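Local coordinates for protein arabinan endo-1,5-alpha-l-arabinosidase A (Cellvibrio cellulosa, PDB 1GYH) that cleaves the alpha-1,5-arabinofuranosyl bonds of linear arabinan, releasing almost exclusively arabinotriose, and so takes part in breaking down the plant cell wall, at residues Tyr31-Lys34 with Asn38-Tyr41; Asp17-Phe22 with Tyr266-Lys271; Gln139-Phe144 with Pro166-Ser171; Tyr77-Val82 with Asp158-Pro163. All coordinates share one frame; numbering follows the deposited sequence.

Contact 1. Residues Tyr31-Lys34 with Asn38-Tyr41; sequences YSSK and NWRY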
# COMPACT_ATOMS: atom_id res chain seq x y z
N TYR A 31 -14.34 -3.72 4.62
CA TYR A 31 -15.41 -2.94 5.22
C TYR A 31 -16.11 -2.04 4.19
O TYR A 31 -15.53 -1.71 3.16
CB TYR A 31 -14.89 -2.03 6.30
CG TYR A 31 -14.10 -2.72 7.37
CD1 TYR A 31 -12.74 -2.93 7.20
CD2 TYR A 31 -14.71 -3.16 8.55
CE1 TYR A 31 -11.97 -3.52 8.20
CE2 TYR A 31 -13.95 -3.77 9.57
CZ TYR A 31 -12.60 -3.97 9.38
OH TYR A 31 -11.84 -4.58 10.36
N SER A 32 -17.33 -1.62 4.54
CA SER A 32 -18.16 -0.71 3.71
C SER A 32 -18.74 0.45 4.49
O SER A 32 -18.95 0.39 5.69
CB SER A 32 -19.28 -1.45 2.97
OG SER A 32 -20.26 -1.94 3.86
N SER A 33 -19.05 1.53 3.80
CA SER A 33 -19.52 2.72 4.47
C SER A 33 -20.23 3.69 3.50
O SER A 33 -19.84 3.80 2.34
CB SER A 33 -18.35 3.44 5.15
OG SER A 33 -18.74 4.68 5.69
N LYS A 34 -21.23 4.39 4.00
CA LYS A 34 -21.91 5.42 3.21
C LYS A 34 -21.25 6.80 3.32
O LYS A 34 -21.44 7.62 2.45
CB LYS A 34 -23.42 5.46 3.58
CG LYS A 34 -24.17 4.12 3.28
CD LYS A 34 -24.39 3.83 1.77
CE LYS A 34 -25.03 2.47 1.53
NZ LYS A 34 -25.46 2.33 0.13
N ASN A 38 -18.29 5.96 9.42
CA ASN A 38 -19.00 4.83 10.03
C ASN A 38 -18.90 3.57 9.14
O ASN A 38 -19.46 3.54 8.04
CB ASN A 38 -20.47 5.23 10.27
CG ASN A 38 -20.62 6.39 11.22
OD1 ASN A 38 -20.96 7.54 10.84
ND2 ASN A 38 -20.39 6.11 12.47
N TRP A 39 -18.14 2.56 9.59
CA TRP A 39 -17.78 1.38 8.78
C TRP A 39 -18.35 0.11 9.38
O TRP A 39 -18.22 -0.12 10.58
CB TRP A 39 -16.24 1.23 8.70
CG TRP A 39 -15.50 2.35 7.98
CD1 TRP A 39 -14.93 3.47 8.53
CD2 TRP A 39 -15.27 2.43 6.57
NE1 TRP A 39 -14.37 4.23 7.54
CE2 TRP A 39 -14.58 3.63 6.33
CE3 TRP A 39 -15.59 1.62 5.48
CZ2 TRP A 39 -14.20 4.03 5.05
CZ3 TRP A 39 -15.21 2.01 4.21
CH2 TRP A 39 -14.54 3.20 4.00
N ARG A 40 -18.98 -0.73 8.55
CA ARG A 40 -19.37 -2.10 8.94
C ARG A 40 -18.52 -3.16 8.23
O ARG A 40 -18.09 -3.00 7.08
CB ARG A 40 -20.82 -2.38 8.62
CG ARG A 40 -21.26 -1.86 7.25
CD ARG A 40 -22.52 -2.58 6.71
NE ARG A 40 -23.21 -2.96 7.92
CZ ARG A 40 -23.97 -2.16 8.67
NH1 ARG A 40 -24.30 -0.92 8.28
NH2 ARG A 40 -24.43 -2.63 9.81
N TYR A 41 -18.32 -4.28 8.90
CA TYR A 41 -17.65 -5.43 8.26
C TYR A 41 -18.45 -5.87 7.05
O TYR A 41 -19.66 -6.00 7.12
CB TYR A 41 -17.57 -6.61 9.23
CG TYR A 41 -16.97 -7.86 8.64
CD1 TYR A 41 -15.59 -7.96 8.42
CD2 TYR A 41 -17.75 -8.95 8.32
CE1 TYR A 41 -15.03 -9.12 7.89
CE2 TYR A 41 -17.19 -10.11 7.81
CZ TYR A 41 -15.83 -10.19 7.60
OH TYR A 41 -15.28 -11.35 7.09
O HOH W 1 -22.02 3.96 6.83

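Contact 2. Residues Asp17-Phe22 with Tyr266-Lys271; sequences DTWYLF and YTWDGK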
# COMPACT_ATOMS: atom_id res chain seq x y z
N ASP A 17 -22.64 4.62 -4.70
CA ASP A 17 -22.63 5.50 -3.50
C ASP A 17 -22.05 4.85 -2.23
O ASP A 17 -22.21 5.39 -1.12
CB ASP A 17 -24.01 6.05 -3.19
CG ASP A 17 -24.97 4.98 -2.73
OD1 ASP A 17 -24.56 3.81 -2.61
OD2 ASP A 17 -26.15 5.20 -2.47
N THR A 18 -21.35 3.72 -2.41
CA THR A 18 -20.71 3.01 -1.30
C THR A 18 -19.19 2.97 -1.35
O THR A 18 -18.60 2.67 -2.37
CB THR A 18 -21.29 1.57 -1.21
OG1 THR A 18 -22.72 1.61 -1.25
CG2 THR A 18 -20.96 0.95 0.17
N TRP A 19 -18.57 3.34 -0.23
CA TRP A 19 -17.13 3.28 -0.00
C TRP A 19 -16.71 1.91 0.57
O TRP A 19 -17.42 1.33 1.42
CB TRP A 19 -16.72 4.38 0.98
CG TRP A 19 -17.08 5.78 0.56
CD1 TRP A 19 -18.17 6.52 0.96
CD2 TRP A 19 -16.31 6.63 -0.29
NE1 TRP A 19 -18.13 7.77 0.38
CE2 TRP A 19 -16.99 7.87 -0.37
CE3 TRP A 19 -15.11 6.47 -0.98
CZ2 TRP A 19 -16.54 8.92 -1.15
CZ3 TRP A 19 -14.65 7.53 -1.73
CH2 TRP A 19 -15.36 8.73 -1.82
N TYR A 20 -15.55 1.42 0.13
CA TYR A 20 -15.02 0.13 0.58
C TYR A 20 -13.60 0.32 1.05
O TYR A 20 -12.82 1.10 0.43
CB TYR A 20 -15.08 -0.95 -0.50
CG TYR A 20 -16.50 -1.37 -0.78
CD1 TYR A 20 -17.28 -0.65 -1.68
CD2 TYR A 20 -17.09 -2.43 -0.09
CE1 TYR A 20 -18.57 -1.02 -1.91
CE2 TYR A 20 -18.41 -2.79 -0.32
CZ TYR A 20 -19.15 -2.09 -1.22
OH TYR A 20 -20.45 -2.41 -1.46
N LEU A 21 -13.27 -0.37 2.14
CA LEU A 21 -11.97 -0.27 2.79
C LEU A 21 -11.38 -1.70 2.93
O LEU A 21 -12.07 -2.65 3.33
CB LEU A 21 -12.14 0.37 4.15
CG LEU A 21 -11.00 0.30 5.20
CD1 LEU A 21 -9.79 1.18 4.83
CD2 LEU A 21 -11.54 0.71 6.56
N PHE A 22 -10.12 -1.82 2.55
CA PHE A 22 -9.41 -3.10 2.53
C PHE A 22 -8.20 -2.99 3.44
O PHE A 22 -7.42 -2.04 3.37
CB PHE A 22 -8.95 -3.49 1.12
CG PHE A 22 -10.04 -3.52 0.09
CD1 PHE A 22 -10.63 -2.33 -0.37
CD2 PHE A 22 -10.51 -4.73 -0.40
CE1 PHE A 22 -11.62 -2.36 -1.34
CE2 PHE A 22 -11.56 -4.77 -1.35
CZ PHE A 22 -12.11 -3.58 -1.82
N TYR A 266 -5.81 9.45 -2.79
CA TYR A 266 -6.87 9.44 -3.77
C TYR A 266 -7.40 10.84 -4.03
O TYR A 266 -7.31 11.74 -3.16
CB TYR A 266 -8.05 8.58 -3.30
CG TYR A 266 -7.62 7.15 -2.96
CD1 TYR A 266 -7.52 6.19 -3.96
CD2 TYR A 266 -7.31 6.79 -1.66
CE1 TYR A 266 -7.15 4.88 -3.66
CE2 TYR A 266 -6.92 5.48 -1.34
CZ TYR A 266 -6.85 4.53 -2.34
OH TYR A 266 -6.49 3.22 -2.07
N THR A 267 -7.91 10.99 -5.24
CA THR A 267 -8.68 12.15 -5.66
C THR A 267 -10.12 11.70 -5.84
O THR A 267 -10.42 10.88 -6.70
CB THR A 267 -8.07 12.73 -6.95
OG1 THR A 267 -6.73 13.21 -6.71
CG2 THR A 267 -8.88 13.98 -7.42
N TRP A 268 -11.01 12.24 -5.00
CA TRP A 268 -12.45 11.98 -5.04
C TRP A 268 -13.21 13.32 -5.18
O TRP A 268 -13.08 14.20 -4.33
CB TRP A 268 -12.90 11.35 -3.72
CG TRP A 268 -12.27 9.95 -3.43
CD1 TRP A 268 -12.13 8.91 -4.29
CD2 TRP A 268 -11.76 9.49 -2.17
NE1 TRP A 268 -11.56 7.83 -3.65
CE2 TRP A 268 -11.32 8.16 -2.35
CE3 TRP A 268 -11.65 10.06 -0.89
CZ2 TRP A 268 -10.78 7.41 -1.31
CZ3 TRP A 268 -11.10 9.31 0.14
CH2 TRP A 268 -10.66 8.01 -0.09
N ASP A 269 -13.99 13.46 -6.26
CA ASP A 269 -14.86 14.63 -6.45
C ASP A 269 -14.09 15.95 -6.26
O ASP A 269 -14.56 16.86 -5.56
CB ASP A 269 -16.03 14.60 -5.48
CG ASP A 269 -16.78 13.31 -5.52
OD1 ASP A 269 -17.09 12.78 -6.62
OD2 ASP A 269 -17.09 12.72 -4.48
N GLY A 270 -12.89 16.02 -6.85
CA GLY A 270 -12.15 17.28 -6.98
C GLY A 270 -11.35 17.68 -5.76
O GLY A 270 -10.83 18.80 -5.70
N LYS A 271 -11.20 16.77 -4.80
CA LYS A 271 -10.36 17.04 -3.62
C LYS A 271 -9.47 15.82 -3.32
O LYS A 271 -9.79 14.70 -3.72
CB LYS A 271 -11.22 17.31 -2.41
CG LYS A 271 -11.93 18.65 -2.48
CD LYS A 271 -13.04 18.72 -1.44
CE LYS A 271 -12.46 18.78 -0.01
NZ LYS A 271 -11.53 19.93 0.18

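Contact 3. Residues Gln139-Phe144 with Pro166-Ser171; sequences QVWMSF and PQEWHS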
# COMPACT_ATOMS: atom_id res chain seq x y z
N GLN A 139 -0.73 2.63 -20.60
CA GLN A 139 0.01 1.54 -19.93
C GLN A 139 -0.32 1.52 -18.44
O GLN A 139 -0.63 2.57 -17.85
CB GLN A 139 1.52 1.68 -20.16
CG GLN A 139 1.93 1.69 -21.63
CD GLN A 139 3.44 1.91 -21.88
OE1 GLN A 139 4.07 1.12 -22.60
NE2 GLN A 139 4.01 3.00 -21.35
N VAL A 140 -0.28 0.32 -17.83
CA VAL A 140 -0.53 0.15 -16.40
C VAL A 140 0.68 -0.52 -15.77
O VAL A 140 1.26 -1.44 -16.34
CB VAL A 140 -1.82 -0.65 -16.15
CG1 VAL A 140 -2.10 -0.72 -14.67
CG2 VAL A 140 -3.00 0.02 -16.84
N TRP A 141 1.08 0.00 -14.61
CA TRP A 141 2.30 -0.39 -13.91
C TRP A 141 2.01 -0.85 -12.47
O TRP A 141 1.07 -0.38 -11.83
CB TRP A 141 3.29 0.80 -13.88
CG TRP A 141 3.67 1.41 -15.24
CD1 TRP A 141 2.93 2.32 -15.98
CD2 TRP A 141 4.87 1.18 -15.99
NE1 TRP A 141 3.60 2.63 -17.14
CE2 TRP A 141 4.80 1.96 -17.16
CE3 TRP A 141 6.02 0.39 -15.78
CZ2 TRP A 141 5.81 1.97 -18.12
CZ3 TRP A 141 7.01 0.39 -16.71
CH2 TRP A 141 6.91 1.18 -17.89
N MET A 142 2.85 -1.76 -11.96
CA MET A 142 2.87 -2.06 -10.52
C MET A 142 4.15 -1.58 -9.90
O MET A 142 5.26 -1.86 -10.41
CB MET A 142 2.71 -3.59 -10.30
CG MET A 142 2.79 -3.98 -8.81
SD MET A 142 2.66 -5.78 -8.47
CE MET A 142 0.94 -6.08 -8.91
N SER A 143 4.03 -0.83 -8.80
CA SER A 143 5.14 -0.59 -7.90
C SER A 143 4.99 -1.52 -6.70
O SER A 143 3.89 -1.89 -6.32
CB SER A 143 5.22 0.88 -7.45
OG SER A 143 4.11 1.28 -6.64
N PHE A 144 6.09 -1.89 -6.08
CA PHE A 144 6.05 -2.73 -4.89
C PHE A 144 7.40 -2.70 -4.18
O PHE A 144 8.39 -2.17 -4.71
CB PHE A 144 5.70 -4.20 -5.27
CG PHE A 144 6.88 -4.95 -5.89
CD1 PHE A 144 7.14 -4.85 -7.26
CD2 PHE A 144 7.72 -5.76 -5.11
CE1 PHE A 144 8.20 -5.51 -7.84
CE2 PHE A 144 8.80 -6.43 -5.69
CZ PHE A 144 9.04 -6.32 -7.03
N PRO A 166 7.97 -8.57 -23.72
CA PRO A 166 9.16 -8.62 -22.87
C PRO A 166 9.04 -7.69 -21.67
O PRO A 166 8.36 -6.65 -21.73
CB PRO A 166 10.24 -8.09 -23.81
CG PRO A 166 9.48 -7.16 -24.73
CD PRO A 166 8.27 -7.99 -25.04
N GLN A 167 9.70 -8.05 -20.57
CA GLN A 167 9.55 -7.32 -19.32
C GLN A 167 10.23 -5.97 -19.36
O GLN A 167 11.23 -5.81 -20.03
CB GLN A 167 10.07 -8.17 -18.12
CG GLN A 167 9.26 -9.48 -17.98
CD GLN A 167 9.28 -10.16 -16.60
OE1 GLN A 167 9.80 -9.62 -15.63
NE2 GLN A 167 8.66 -11.37 -16.53
N GLU A 168 9.66 -5.01 -18.64
CA GLU A 168 10.27 -3.69 -18.42
C GLU A 168 10.18 -3.27 -16.97
O GLU A 168 9.07 -3.09 -16.41
CB GLU A 168 9.58 -2.61 -19.29
CG GLU A 168 10.34 -1.27 -19.33
CD GLU A 168 9.64 -0.16 -20.12
OE1 GLU A 168 8.88 -0.49 -21.08
OE2 GLU A 168 9.87 1.04 -19.76
N TRP A 169 11.35 -3.05 -16.37
CA TRP A 169 11.48 -2.74 -14.96
C TRP A 169 12.25 -1.45 -14.75
O TRP A 169 13.13 -1.14 -15.52
CB TRP A 169 12.30 -3.86 -14.26
CG TRP A 169 11.49 -5.13 -14.04
CD1 TRP A 169 10.94 -5.92 -15.01
CD2 TRP A 169 11.10 -5.72 -12.78
NE1 TRP A 169 10.27 -6.97 -14.43
CE2 TRP A 169 10.33 -6.86 -13.07
CE3 TRP A 169 11.32 -5.39 -11.44
CZ2 TRP A 169 9.78 -7.69 -12.07
CZ3 TRP A 169 10.79 -6.24 -10.43
CH2 TRP A 169 10.04 -7.35 -10.76
N HIS A 170 11.96 -0.80 -13.64
CA HIS A 170 12.66 0.38 -13.17
C HIS A 170 12.78 0.42 -11.64
O HIS A 170 11.79 0.21 -10.91
CB HIS A 170 11.94 1.71 -13.64
CG HIS A 170 11.75 1.78 -15.13
ND1 HIS A 170 12.73 2.25 -15.98
CD2 HIS A 170 10.72 1.38 -15.91
CE1 HIS A 170 12.31 2.12 -17.23
NE2 HIS A 170 11.09 1.61 -17.21
N SER A 171 13.96 0.74 -11.15
CA SER A 171 14.11 1.06 -9.73
C SER A 171 13.58 2.49 -9.48
O SER A 171 13.85 3.38 -10.29
CB SER A 171 15.57 0.98 -9.30
OG SER A 171 16.08 -0.36 -9.48

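Contact 4. Residues Tyr77-Val82 with Asp158-Pro163; sequences YLYYSV and DDLTRP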
# COMPACT_ATOMS: atom_id res chain seq x y z
N TYR A 77 -9.97 -5.25 -9.25
CA TYR A 77 -8.73 -6.00 -9.11
C TYR A 77 -8.16 -5.74 -7.70
O TYR A 77 -7.84 -4.61 -7.34
CB TYR A 77 -7.72 -5.60 -10.16
CG TYR A 77 -8.03 -6.01 -11.56
CD1 TYR A 77 -9.05 -5.38 -12.29
CD2 TYR A 77 -7.35 -7.01 -12.19
CE1 TYR A 77 -9.34 -5.74 -13.55
CE2 TYR A 77 -7.66 -7.38 -13.48
CZ TYR A 77 -8.65 -6.75 -14.15
OH TYR A 77 -8.97 -7.10 -15.42
N LEU A 78 -8.04 -6.81 -6.90
CA LEU A 78 -7.54 -6.74 -5.55
C LEU A 78 -6.21 -7.51 -5.51
O LEU A 78 -6.21 -8.74 -5.56
CB LEU A 78 -8.56 -7.35 -4.59
CG LEU A 78 -8.10 -7.52 -3.13
CD1 LEU A 78 -7.75 -6.12 -2.57
CD2 LEU A 78 -9.13 -8.20 -2.23
N TYR A 79 -5.12 -6.78 -5.44
CA TYR A 79 -3.77 -7.31 -5.28
C TYR A 79 -3.50 -7.53 -3.79
O TYR A 79 -4.02 -6.81 -2.97
CB TYR A 79 -2.73 -6.37 -5.90
CG TYR A 79 -2.99 -6.19 -7.38
CD1 TYR A 79 -3.95 -5.25 -7.83
CD2 TYR A 79 -2.34 -6.97 -8.32
CE1 TYR A 79 -4.21 -5.12 -9.20
CE2 TYR A 79 -2.60 -6.85 -9.67
CZ TYR A 79 -3.51 -5.91 -10.11
OH TYR A 79 -3.76 -5.82 -11.44
N TYR A 80 -2.69 -8.56 -3.46
CA TYR A 80 -2.50 -8.97 -2.07
C TYR A 80 -1.14 -9.69 -1.99
O TYR A 80 -0.63 -10.17 -3.01
CB TYR A 80 -3.66 -9.90 -1.59
CG TYR A 80 -3.80 -11.19 -2.40
CD1 TYR A 80 -3.01 -12.30 -2.10
CD2 TYR A 80 -4.65 -11.27 -3.52
CE1 TYR A 80 -3.08 -13.47 -2.83
CE2 TYR A 80 -4.73 -12.43 -4.30
CZ TYR A 80 -3.93 -13.55 -3.94
OH TYR A 80 -3.96 -14.73 -4.65
N SER A 81 -0.57 -9.74 -0.78
CA SER A 81 0.78 -10.27 -0.54
C SER A 81 0.70 -11.52 0.38
O SER A 81 0.01 -11.51 1.39
CB SER A 81 1.69 -9.21 0.11
OG SER A 81 1.54 -7.93 -0.50
N VAL A 82 1.39 -12.57 -0.03
CA VAL A 82 1.67 -13.77 0.80
C VAL A 82 3.15 -13.71 1.18
O VAL A 82 4.03 -13.59 0.34
CB VAL A 82 1.38 -15.03 -0.02
CG1 VAL A 82 1.96 -16.28 0.67
CG2 VAL A 82 -0.12 -15.21 -0.25
N ASP A 158 -1.69 -7.05 -20.55
CA ASP A 158 -3.00 -6.55 -20.95
C ASP A 158 -4.13 -6.91 -19.99
O ASP A 158 -5.06 -6.10 -19.84
CB ASP A 158 -3.36 -7.00 -22.37
CG ASP A 158 -2.64 -6.20 -23.46
OD1 ASP A 158 -1.84 -5.27 -23.18
OD2 ASP A 158 -2.84 -6.44 -24.66
N ASP A 159 -4.08 -8.09 -19.32
CA ASP A 159 -5.14 -8.44 -18.34
C ASP A 159 -4.83 -8.05 -16.91
O ASP A 159 -5.61 -8.39 -16.02
CB ASP A 159 -5.59 -9.93 -18.24
CG ASP A 159 -5.42 -10.71 -19.53
OD1 ASP A 159 -6.27 -10.43 -20.39
OD2 ASP A 159 -4.57 -11.59 -19.83
N LEU A 160 -3.70 -7.38 -16.71
CA LEU A 160 -3.23 -6.95 -15.39
C LEU A 160 -2.94 -8.10 -14.38
O LEU A 160 -2.95 -7.87 -13.15
CB LEU A 160 -4.16 -5.93 -14.75
CG LEU A 160 -4.70 -4.80 -15.64
CD1 LEU A 160 -5.56 -3.87 -14.83
CD2 LEU A 160 -3.63 -4.03 -16.29
N THR A 161 -2.63 -9.28 -14.88
CA THR A 161 -2.34 -10.43 -13.97
C THR A 161 -0.88 -10.89 -13.91
O THR A 161 -0.55 -11.68 -13.03
CB THR A 161 -3.24 -11.64 -14.32
OG1 THR A 161 -2.94 -12.10 -15.63
CG2 THR A 161 -4.73 -11.23 -14.35
N ARG A 162 -0.05 -10.45 -14.86
CA ARG A 162 1.36 -10.82 -14.90
C ARG A 162 2.19 -9.68 -15.51
O ARG A 162 1.64 -8.81 -16.19
CB ARG A 162 1.57 -12.10 -15.74
CG ARG A 162 1.70 -13.44 -14.85
CD ARG A 162 0.52 -14.20 -15.00
NE ARG A 162 0.31 -15.47 -14.29
CZ ARG A 162 -0.57 -15.64 -13.30
NH1 ARG A 162 -1.16 -14.59 -12.73
NH2 ARG A 162 -0.83 -16.88 -12.83
N PRO A 163 3.52 -9.72 -15.33
CA PRO A 163 4.40 -8.76 -16.04
C PRO A 163 4.19 -8.84 -17.56
O PRO A 163 4.03 -9.95 -18.09
CB PRO A 163 5.81 -9.22 -15.66
CG PRO A 163 5.61 -9.99 -14.32
CD PRO A 163 4.28 -10.66 -14.47
O HOH W 2 -8.09 -9.18 -16.53

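Contact 1. Residues Tyr31-Lys34 with Asn38-Tyr41
Ser32 and Arg40 pair near the turn of a beta hairpin, made by strands 29-33 and 38-44 in one blade of the five-bladed beta-propeller. They form an antiparallel hydrogen-bonded pair: Ser32 N donates to Arg40 O at 3.0 Å, and Arg40 N returns the bond to Ser32 O at 3.1 Å. On the same face of the sheet, Ser32 OG sits alongside the aliphatic part of Arg40, 3.5 Å from CG. One step on, Tyr31 and Tyr41 make the non-hydrogen-bonded pair; the Tyr31 ring passes close to its partner's backbone, with Tyr31 CD2 3.7 Å from Tyr41 CA, while the Tyr41 side chain leads away.

Trp39 shows how a small residue can seat a large one. The CB of Ser33 lies over one face of its indole, 3.5 Å from the centroid of the six-membered ring and 19° off the normal, while Tyr31 CB approaches CE3 of the same ring at 3.8 Å. The indole also packs on Trp19 and Leu21 of the neighbouring strand 18-23, so it ties the hairpin to the rest of the blade.

Towards the turn a water bridges Lys34 N and Asn38 O. Ser33 CB is set over the indole by the backbone; a chi1 of 173°, with OG anti to the backbone N, then swings the hydroxyl to that same carbonyl, and it donates to Asn38 O at 2.7 Å, from above the carbonyl plane.

Contact 2. Residues Asp17-Phe22 with Tyr266-Lys271
Trp19 and Trp268 each carry CG anti to their own carbonyl carbon (both chi1 near -60°), which sends the indoles toward each other across the boundary between two blades; the chi2 of -45° at Trp268 then turns a ring face to its partner. The result is a T-shaped pair joining positions almost 250 residues apart in sequence. The benzo edge of Trp19 is presented to the face of Trp268: CZ3 stands 3.4 Å above the indole plane, over its centre, and is 3.4 Å from Trp268 CE2. Its neighbour CH2 follows at 3.7 Å from Trp268 CG. The six-membered ring of Trp19 and the five-membered ring of Trp268 have centroids 4.7 Å apart and planes inclined at 68°.

No hydrogen bond crosses between the two segments, and the backbones stay well separated, with the CA atoms of the two tryptophans 11.1 Å apart. Tyr266 CB lies against the opposite face of Trp268, so that indole is held between the ring edge on one side and an aliphatic carbon on the other.

From Trp268 to Lys271 the chain reverses in a type I' turn, leading from strand 257-268 into strand 271-280. Trp19 stands on strand 18-23, next to strand 11-15, whose Met12 also touches Trp268; the pair thus joins the blade that holds strands 11-15 and 18-23 to the blade containing strands 257-268 and 271-280.

Contact 3. Residues Gln139-Phe144 with Pro166-Ser171
Trp141 with His170, and Phe144 with Trp169, form two aromatic clusters that make most of this contact. The first pair meets with planes 57° apart; Trp141 CZ3 approaches the imidazole at its edge, 3.9 Å from His170 CD2. The second pair comes together rim to rim, neither lying over the other. Phe144 CE1 is 3.7 Å from Trp169 CZ3, and the planes stand almost perpendicular at 87°. The chi1 of 76°, which places CG of Phe144 between the backbone N and carbonyl carbon, carries its ring across to that indole.

A carboxylate supplies the polar component. Glu168 OE2 lies in the plane of the Trp141 indole, at the edge, 3.5 Å from CH2, where the C-H dipoles would suit an anionic oxygen. The same oxygen accepts a bond from His170 NE2 at 2.9 Å through its anti lone pair, with the donor's partner in the imidazole plane; this fixes the rotation of the histidine. Trp169 NE1 likewise donates to Gln167 OE1 at 2.9 Å, although tilted from its ring plane. The indole N-H of Trp141 is used by Asp135.

Strand 151-155 runs between strands 140-144 and 169-173, and the two clusters lie on its two faces: Trp141 packs on Leu153 and Lys155, whereas Trp169 stacks on Phe154. Side chains bridging an intervening strand in this way bind the outer strand into a four-stranded antiparallel blade of the propeller.

Contact 4. Residues Tyr77-Val82 with Asp158-Pro163
Leu160 adopts a left-handed backbone conformation (phi 62°, psi 26°) in the loop between strands 151-155 and 169-173, facing Tyr77 and Tyr79, alternate residues on one side of strand 75-82. Its carbonyl accepts the hydroxyl of Tyr79 at 2.8 Å, with the phenol oxygen in the carbonyl plane and on a lone pair. Beside this bond, CB of Leu160 packs 3.3 Å from the same OH.

Tyr77 receives the rest of the leucine. Methyl CD1 sits squarely over one ring face, 4.2 Å from the centroid and only 8° off the normal, a CH-pi contact. That position follows from CG lying anti to the carbonyl carbon and an extended chi2, which carry the branch out over the phenol. CE2 of Tyr77 also lies 3.4 Å from Asp159 O, and a water in the plane of the ring lies between the Tyr77 hydroxyl and that carbonyl, to which it donates at 2.7 Å.

Two consecutive loop carbonyls, then, find polar partners, one directly at a phenol and one through water, while the leucine side chain is buried against aromatic surface. In this way the loop 158-163 is held against the blade of strand 75-82 by one tyrosine that donates its hydroxyl and another that offers a ring face.

Contact 1 shares a blade with the 17-22 side of contact 2: Tyr31 N lies 2.8 Å from Leu21 O and Ser33 N 2.9 Å from Trp19 O, probable hydrogen bonds. Contacts 3 and 4 adjoin, with centres about 12 Å apart and Met142 CE 3.5 Å from Tyr79 CD2. Contact 2 meets contact 4 where Phe22 CD2 is 3.8 Å from Leu78 CD1, whereas contacts 1 and 3 have centres about 33 Å apart. The side chain of Tyr31 is about 5 Å from that of Asp6 and that of Phe144 about 6 Å from that of Asn126, both probable substrate-binding residues, while that of Tyr79 is about 12 Å from that of Asp9, the probable proton acceptor.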